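Local coordinates for sucrose 6(F)-phosphate phosphorylase (Thermoanaerobacterium thermosaccharolyticum DSM 571, PDB 6S9V), which belongs to the alpha-amylase family of sugar-acting enzymes, with a catalytic (beta/alpha)8 barrel and an antiparallel sheet at its C-terminal end, at residues Phe146-Leu151 with Val213-Lys218; Phe192-Phe197 with Lys239-Ser244; Cys224-Val227 with Ile231-Phe234. One frame throughout, in Å; residues are numbered along the deposited sequence.

Contacts 2 and 3 share helix 230-244 of the (beta/alpha)8 barrel, while contact 1 lies among the loops, and their chemistry differs accordingly. Contact 2 lies on the helical wall, joining helices 187-202 and 230-244 by van der Waals contact without hydrogen bonds between the segments, partly buried. Contact 3 uses helix 230-244 near its start and is buried throughout, adding an aromatic edge-to-face pair and one backbone hydrogen bond. Contact 1 joins two loops, partly buried, and is the one that engages an anion. Contacts 1 and 3 touch through Gly214 and Phe226, since both draw on the chain between strand 207-210 and helix 230-244.

Contact 1 of 3, residues Phe146-Leu151 with Val213-Lys218; sequences FLRRTL and VGYVIK. With SO4 (sulfate ion), chain D.
The backbones of Phe146 and Tyr215 keep well apart, with 9.2 Å between their CA atoms at the nearest point, and side chains bridge the gap. The phenol oxygen is the focus. Tyr215 OH lies 3.1 Å from Phe146 CE2 and 3.2 Å from Arg148 CD, meeting the Phe146 ring obliquely. The aliphatic part of Arg148 also lies against the tyrosine, its CG 3.7 Å from Tyr215 CE1.

A sulfate ion, probably from the crystallisation liquor, bridges the two loops in the crystal. Arg148 NE and NH2 both donate to its O2, near the guanidinium plane, at 3.0 and 2.9 Å, while Tyr215 OH donates to O1 at 2.8 Å. Bends at chi2 and chi3 fold the arginine back, so that NH1 bonds to Leu147 O within its own loop (N-H...O angle 162°). Held along two edges, the guanidinium has little freedom to rotate. His358 also binds this ion, consistent with an anion pocket.

Tyr215 also makes edge-to-face ring contacts with Phe171 and Phe225. Segment 213-218 follows barrel strand 207-210 and precedes helix 230-244, at the strand end where this family places its active site; segment 146-151 links helix 139-142 to strand 153-157.

Contact 2 of 3, residues Phe192-Phe197 with Lys239-Ser244; sequences FLLEVF and KGQAAS
Phe197 and Ala242 supply the aromatic part of this helix pairing, a CH-pi contact. The methyl CB of Ala242 sits over one face of the Phe197 ring, 4.0 Å from the centroid and 16° off the ring normal, displaced a little toward the rim where CZ and CE1 lie. In Phe197, chi1 (-75°) directs the ring toward helix 230-244, and chi2 turns its face to the methyl group. The small alanine allows close approach of the backbones: the CA atoms of Phe197 and Ala242 are 6.3 Å apart.

Helices 187-202 and 230-244 are successive outer helices of the (beta/alpha)8 barrel, flanking strand 207-210 in the chain. Phe197 reaches inward from the first to Leu97 of strand 92-97 and Leu249 of strand 248-251, and Ala242 also touches Leu249, so the CH-pi pair fills the layer between helices and barrel.

An aliphatic contact, about a turn earlier on helix 187-202 and one residue earlier on helix 230-244, lies farther from the barrel. The side chains of Leu194 and Gln241 cross obliquely, and the CD2 methyl of Leu194 comes 3.4 Å from Gln241 CB and 3.3 Å from Gln241 OE1. A bend at chi2 (-66°) curls the glutamine so that its carbonyl end as well as its stem lies against the leucine. Leu194 also packs on Trp237, one turn earlier on helix 230-244.

No hydrogen bond crosses between the two segments; backbone bonds such as Phe197 N to Leu193 O run along each helix.

Contact 3 of 3, residues Cys224-Val227 with Ile231-Phe234; sequences CFFV and IYEF
Ile231 lays its CG2 methyl over the centre of the Phe226 ring, a CH-pi contact 3.9 Å from the centroid and 13° off the normal. Its CG1 stands near the CD1 and CE1 side of that ring, so both branches of the isoleucine meet the phenylalanine. Tyr232 approaches from another direction: the edge of Phe226 points toward the tyrosine face in an offset edge-to-face pair, planes at 89° and centroids 5.6 Å apart, with Phe226 CE2 coming within 3.8 Å of Tyr232 CE2.

In the backbone, Ile231 N donates to Val227 O at 2.8 Å, nearly head-on to the carbonyl, linking residues four apart. This bond spans the entry to helix 230-244, the outer helix that follows barrel strand 207-210, and ties the loop to the helix's first turn.

Phe226 takes a left-handed backbone conformation, and its N is hydrogen-bonded to Gly214 O. With CG roughly anti to the backbone N (chi1 -152°), the torsion contributes to bringing the ring to Ile231. Farther out, Val259 and Leu263 of helix 257-265 pack on Phe226, and Arg266 makes a cation-pi contact with Tyr232.

Contact 1 of 3, residues Phe146-Leu151 with Val213-Lys218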
# COMPACT_ATOMS: atom_id res chain seq x y z
N PHE A 146 11.46 5.20 -16.97
CA PHE A 146 10.54 5.80 -16.00
C PHE A 146 11.35 6.14 -14.75
O PHE A 146 11.53 5.30 -13.87
CB PHE A 146 9.38 4.86 -15.72
CG PHE A 146 8.37 5.38 -14.72
CD1 PHE A 146 7.87 6.67 -14.82
CD2 PHE A 146 7.88 4.54 -13.74
CE1 PHE A 146 6.93 7.13 -13.90
CE2 PHE A 146 6.93 5.00 -12.83
CZ PHE A 146 6.46 6.29 -12.91
N LEU A 147 11.81 7.38 -14.68
CA LEU A 147 12.72 7.80 -13.63
C LEU A 147 11.93 8.25 -12.40
O LEU A 147 10.89 8.89 -12.52
CB LEU A 147 13.60 8.95 -14.13
CG LEU A 147 14.54 8.62 -15.28
CD1 LEU A 147 15.33 9.85 -15.69
CD2 LEU A 147 15.47 7.48 -14.91
N ARG A 148 12.44 7.87 -11.23
CA ARG A 148 11.87 8.28 -9.96
C ARG A 148 12.80 9.20 -9.19
O ARG A 148 12.52 9.53 -8.03
CB ARG A 148 11.52 7.06 -9.11
CG ARG A 148 10.85 5.94 -9.89
CD ARG A 148 9.59 6.40 -10.63
NE ARG A 148 8.55 6.85 -9.71
CZ ARG A 148 8.01 8.07 -9.71
NH1 ARG A 148 8.41 8.99 -10.59
NH2 ARG A 148 7.07 8.37 -8.83
N ARG A 149 13.94 9.55 -9.78
CA ARG A 149 14.85 10.57 -9.29
C ARG A 149 15.65 11.04 -10.50
O ARG A 149 15.56 10.46 -11.58
CB ARG A 149 15.75 10.05 -8.16
CG ARG A 149 16.83 9.10 -8.62
CD ARG A 149 17.32 8.20 -7.48
NE ARG A 149 18.20 8.88 -6.54
CZ ARG A 149 19.51 9.06 -6.71
NH1 ARG A 149 20.11 8.63 -7.82
NH2 ARG A 149 20.22 9.66 -5.77
N THR A 150 16.43 12.11 -10.31
CA THR A 150 17.06 12.76 -11.45
C THR A 150 17.88 11.78 -12.28
O THR A 150 17.82 11.79 -13.52
CB THR A 150 17.93 13.92 -10.97
OG1 THR A 150 17.15 14.81 -10.16
CG2 THR A 150 18.48 14.68 -12.15
N LEU A 151 18.68 10.96 -11.62
CA LEU A 151 19.44 9.91 -12.29
C LEU A 151 19.18 8.59 -11.58
O LEU A 151 19.16 8.55 -10.34
CB LEU A 151 20.94 10.20 -12.29
CG LEU A 151 21.40 11.41 -13.11
CD1 LEU A 151 22.88 11.67 -12.86
CD2 LEU A 151 21.12 11.19 -14.58
N VAL A 213 7.67 -3.63 -6.68
CA VAL A 213 8.02 -4.82 -7.46
C VAL A 213 8.10 -4.49 -8.94
O VAL A 213 8.87 -5.11 -9.68
CB VAL A 213 7.01 -5.96 -7.17
CG1 VAL A 213 5.63 -5.61 -7.71
CG2 VAL A 213 7.52 -7.27 -7.77
N GLY A 214 7.35 -3.48 -9.40
CA GLY A 214 7.38 -3.14 -10.81
C GLY A 214 8.74 -2.71 -11.32
O GLY A 214 8.96 -2.70 -12.53
N TYR A 215 9.67 -2.37 -10.42
CA TYR A 215 10.96 -1.83 -10.81
C TYR A 215 12.08 -2.86 -10.89
O TYR A 215 13.20 -2.50 -11.26
CB TYR A 215 11.37 -0.72 -9.84
CG TYR A 215 10.46 0.47 -9.91
CD1 TYR A 215 10.68 1.47 -10.83
CD2 TYR A 215 9.35 0.57 -9.08
CE1 TYR A 215 9.85 2.56 -10.92
CE2 TYR A 215 8.49 1.66 -9.16
CZ TYR A 215 8.76 2.65 -10.08
OH TYR A 215 7.93 3.74 -10.19
N VAL A 216 11.81 -4.13 -10.56
CA VAL A 216 12.92 -5.05 -10.36
C VAL A 216 13.63 -5.44 -11.65
O VAL A 216 14.81 -5.81 -11.60
CB VAL A 216 12.48 -6.34 -9.62
CG1 VAL A 216 11.97 -6.00 -8.22
CG2 VAL A 216 11.45 -7.15 -10.42
N ILE A 217 12.99 -5.35 -12.81
CA ILE A 217 13.62 -5.71 -14.07
C ILE A 217 14.13 -4.45 -14.76
O ILE A 217 13.34 -3.56 -15.11
CB ILE A 217 12.67 -6.49 -15.00
CG1 ILE A 217 12.17 -7.77 -14.32
CG2 ILE A 217 13.37 -6.82 -16.33
CD1 ILE A 217 13.26 -8.72 -13.86
N LYS A 218 15.43 -4.38 -14.97
CA LYS A 218 16.06 -3.33 -15.76
C LYS A 218 16.43 -3.91 -17.12
O LYS A 218 17.03 -4.99 -17.19
CB LYS A 218 17.29 -2.77 -15.08
CG LYS A 218 17.00 -1.84 -13.90
CD LYS A 218 16.39 -2.59 -12.73
CE LYS A 218 16.41 -1.75 -11.47
NZ LYS A 218 15.70 -2.40 -10.35
S SO4 D . 5.98 4.71 -7.17
O1 SO4 D . 5.82 3.86 -8.35
O2 SO4 D . 6.88 5.83 -7.45
O3 SO4 D . 4.67 5.22 -6.78
O4 SO4 D . 6.56 3.94 -6.07

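Contact 2 of 3, residues Phe192-Phe197 with Lys239-Ser244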
# COMPACT_ATOMS: atom_id res chain seq x y z
N PHE A 192 19.02 -14.42 -0.55
CA PHE A 192 18.72 -13.38 0.43
C PHE A 192 17.22 -13.23 0.64
O PHE A 192 16.74 -13.22 1.78
CB PHE A 192 19.34 -12.06 -0.04
CG PHE A 192 18.96 -10.86 0.78
CD1 PHE A 192 19.52 -10.66 2.04
CD2 PHE A 192 18.08 -9.92 0.29
CE1 PHE A 192 19.18 -9.55 2.79
CE2 PHE A 192 17.74 -8.81 1.04
CZ PHE A 192 18.30 -8.62 2.28
N LEU A 193 16.45 -13.14 -0.45
CA LEU A 193 15.01 -13.00 -0.33
C LEU A 193 14.39 -14.23 0.31
O LEU A 193 13.47 -14.12 1.13
CB LEU A 193 14.39 -12.72 -1.70
CG LEU A 193 14.85 -11.45 -2.41
CD1 LEU A 193 14.19 -11.35 -3.78
CD2 LEU A 193 14.56 -10.21 -1.59
N LEU A 194 14.87 -15.43 -0.05
CA LEU A 194 14.38 -16.65 0.57
C LEU A 194 14.61 -16.65 2.08
O LEU A 194 13.76 -17.13 2.84
CB LEU A 194 15.07 -17.87 -0.04
CG LEU A 194 14.69 -18.30 -1.45
CD1 LEU A 194 15.27 -19.69 -1.73
CD2 LEU A 194 13.20 -18.31 -1.62
N GLU A 195 15.76 -16.14 2.52
CA GLU A 195 16.04 -16.07 3.95
C GLU A 195 15.08 -15.13 4.66
O GLU A 195 14.72 -15.37 5.82
CB GLU A 195 17.48 -15.62 4.18
CG GLU A 195 17.87 -15.50 5.65
CD GLU A 195 17.67 -16.79 6.42
OE1 GLU A 195 17.81 -17.88 5.82
OE2 GLU A 195 17.36 -16.71 7.63
N VAL A 196 14.62 -14.08 3.98
CA VAL A 196 13.65 -13.18 4.60
C VAL A 196 12.30 -13.88 4.74
O VAL A 196 11.66 -13.80 5.79
CB VAL A 196 13.53 -11.87 3.80
CG1 VAL A 196 12.51 -10.94 4.47
CG2 VAL A 196 14.88 -11.19 3.69
N PHE A 197 11.85 -14.59 3.69
CA PHE A 197 10.63 -15.39 3.81
C PHE A 197 10.70 -16.34 4.99
O PHE A 197 9.73 -16.50 5.75
CB PHE A 197 10.38 -16.18 2.51
CG PHE A 197 9.86 -15.35 1.36
CD1 PHE A 197 8.98 -14.30 1.56
CD2 PHE A 197 10.25 -15.65 0.06
CE1 PHE A 197 8.51 -13.55 0.48
CE2 PHE A 197 9.78 -14.91 -1.01
CZ PHE A 197 8.91 -13.87 -0.80
N LYS A 239 6.37 -16.17 -5.95
CA LYS A 239 5.10 -16.68 -5.43
C LYS A 239 5.26 -18.12 -4.93
O LYS A 239 4.76 -18.46 -3.85
CB LYS A 239 4.02 -16.59 -6.51
CG LYS A 239 2.65 -17.03 -6.03
CD LYS A 239 1.57 -16.73 -7.06
CE LYS A 239 0.19 -16.99 -6.49
NZ LYS A 239 -0.79 -17.38 -7.54
N GLY A 240 5.95 -18.96 -5.70
CA GLY A 240 6.12 -20.35 -5.32
C GLY A 240 6.98 -20.53 -4.09
O GLY A 240 6.72 -21.40 -3.25
N GLN A 241 8.06 -19.75 -3.98
CA GLN A 241 8.91 -19.81 -2.80
C GLN A 241 8.17 -19.31 -1.56
O GLN A 241 8.28 -19.91 -0.49
CB GLN A 241 10.17 -18.99 -3.02
CG GLN A 241 11.05 -19.50 -4.12
CD GLN A 241 11.64 -20.86 -3.80
OE1 GLN A 241 11.97 -21.15 -2.65
NE2 GLN A 241 11.77 -21.69 -4.82
N ALA A 242 7.45 -18.20 -1.69
CA ALA A 242 6.68 -17.70 -0.55
C ALA A 242 5.66 -18.74 -0.08
O ALA A 242 5.50 -18.96 1.12
CB ALA A 242 5.99 -16.39 -0.92
N ALA A 243 5.00 -19.41 -1.02
CA ALA A 243 4.02 -20.42 -0.64
C ALA A 243 4.66 -21.56 0.14
O ALA A 243 4.02 -22.16 1.01
CB ALA A 243 3.31 -20.97 -1.89
N SER A 244 5.94 -21.86 -0.14
CA SER A 244 6.63 -22.91 0.60
C SER A 244 6.71 -22.60 2.09
O SER A 244 6.82 -23.53 2.91
CB SER A 244 8.04 -23.10 0.04
OG SER A 244 8.00 -23.65 -1.26

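Contact 3 of 3, residues Cys224-Val227 with Ile231-Phe234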
# COMPACT_ATOMS: atom_id res chain seq x y z
N CYS A 224 12.03 0.25 -18.08
CA CYS A 224 12.46 -0.38 -16.85
C CYS A 224 11.36 -0.36 -15.79
O CYS A 224 11.64 -0.35 -14.59
CB CYS A 224 13.73 0.27 -16.31
SG CYS A 224 15.11 0.09 -17.46
N PHE A 225 10.10 -0.35 -16.23
CA PHE A 225 8.97 -0.52 -15.33
C PHE A 225 8.05 -1.61 -15.87
O PHE A 225 7.59 -1.54 -17.02
CB PHE A 225 8.16 0.77 -15.12
CG PHE A 225 7.06 0.62 -14.12
CD1 PHE A 225 7.34 0.60 -12.76
CD2 PHE A 225 5.74 0.48 -14.53
CE1 PHE A 225 6.32 0.44 -11.83
CE2 PHE A 225 4.73 0.32 -13.60
CZ PHE A 225 5.01 0.31 -12.26
N PHE A 226 7.78 -2.60 -15.02
CA PHE A 226 7.01 -3.78 -15.36
C PHE A 226 7.40 -4.33 -16.73
O PHE A 226 6.59 -4.46 -17.65
CB PHE A 226 5.51 -3.49 -15.30
CG PHE A 226 4.69 -4.70 -14.99
CD1 PHE A 226 4.50 -5.09 -13.68
CD2 PHE A 226 4.15 -5.46 -16.00
CE1 PHE A 226 3.77 -6.22 -13.38
CE2 PHE A 226 3.42 -6.59 -15.71
CZ PHE A 226 3.23 -6.96 -14.39
N VAL A 227 8.69 -4.67 -16.85
CA VAL A 227 9.24 -5.17 -18.11
C VAL A 227 8.79 -6.61 -18.28
O VAL A 227 9.18 -7.49 -17.50
CB VAL A 227 10.77 -5.05 -18.14
CG1 VAL A 227 11.31 -5.58 -19.48
CG2 VAL A 227 11.22 -3.62 -17.91
N ILE A 231 9.45 -9.78 -15.91
CA ILE A 231 8.88 -9.53 -14.58
C ILE A 231 8.08 -10.74 -14.10
O ILE A 231 8.07 -11.06 -12.91
CB ILE A 231 8.04 -8.24 -14.60
CG1 ILE A 231 7.56 -7.90 -13.19
CG2 ILE A 231 6.85 -8.37 -15.53
CD1 ILE A 231 8.55 -7.16 -12.38
N TYR A 232 7.40 -11.43 -15.02
CA TYR A 232 6.56 -12.55 -14.61
C TYR A 232 7.39 -13.76 -14.20
O TYR A 232 6.94 -14.57 -13.37
CB TYR A 232 5.58 -12.90 -15.74
CG TYR A 232 4.31 -12.10 -15.64
CD1 TYR A 232 3.35 -12.41 -14.70
CD2 TYR A 232 4.08 -11.00 -16.46
CE1 TYR A 232 2.19 -11.68 -14.57
CE2 TYR A 232 2.91 -10.26 -16.35
CZ TYR A 232 1.98 -10.61 -15.40
OH TYR A 232 0.80 -9.90 -15.26
N GLU A 233 8.60 -13.90 -14.74
CA GLU A 233 9.48 -14.97 -14.29
C GLU A 233 9.89 -14.78 -12.84
O GLU A 233 9.97 -15.74 -12.07
CB GLU A 233 10.71 -15.02 -15.20
CG GLU A 233 10.38 -15.20 -16.67
CD GLU A 233 11.61 -15.16 -17.56
OE1 GLU A 233 12.60 -15.84 -17.23
OE2 GLU A 233 11.59 -14.43 -18.58
N PHE A 234 10.15 -13.53 -12.44
CA PHE A 234 10.44 -13.24 -11.04
C PHE A 234 9.20 -13.43 -10.17
O PHE A 234 9.28 -14.02 -9.09
CB PHE A 234 10.96 -11.81 -10.89
CG PHE A 234 11.17 -11.39 -9.46
CD1 PHE A 234 12.28 -11.82 -8.75
CD2 PHE A 234 10.24 -10.60 -8.82
CE1 PHE A 234 12.47 -11.46 -7.44
CE2 PHE A 234 10.43 -10.22 -7.50
CZ PHE A 234 11.55 -10.66 -6.81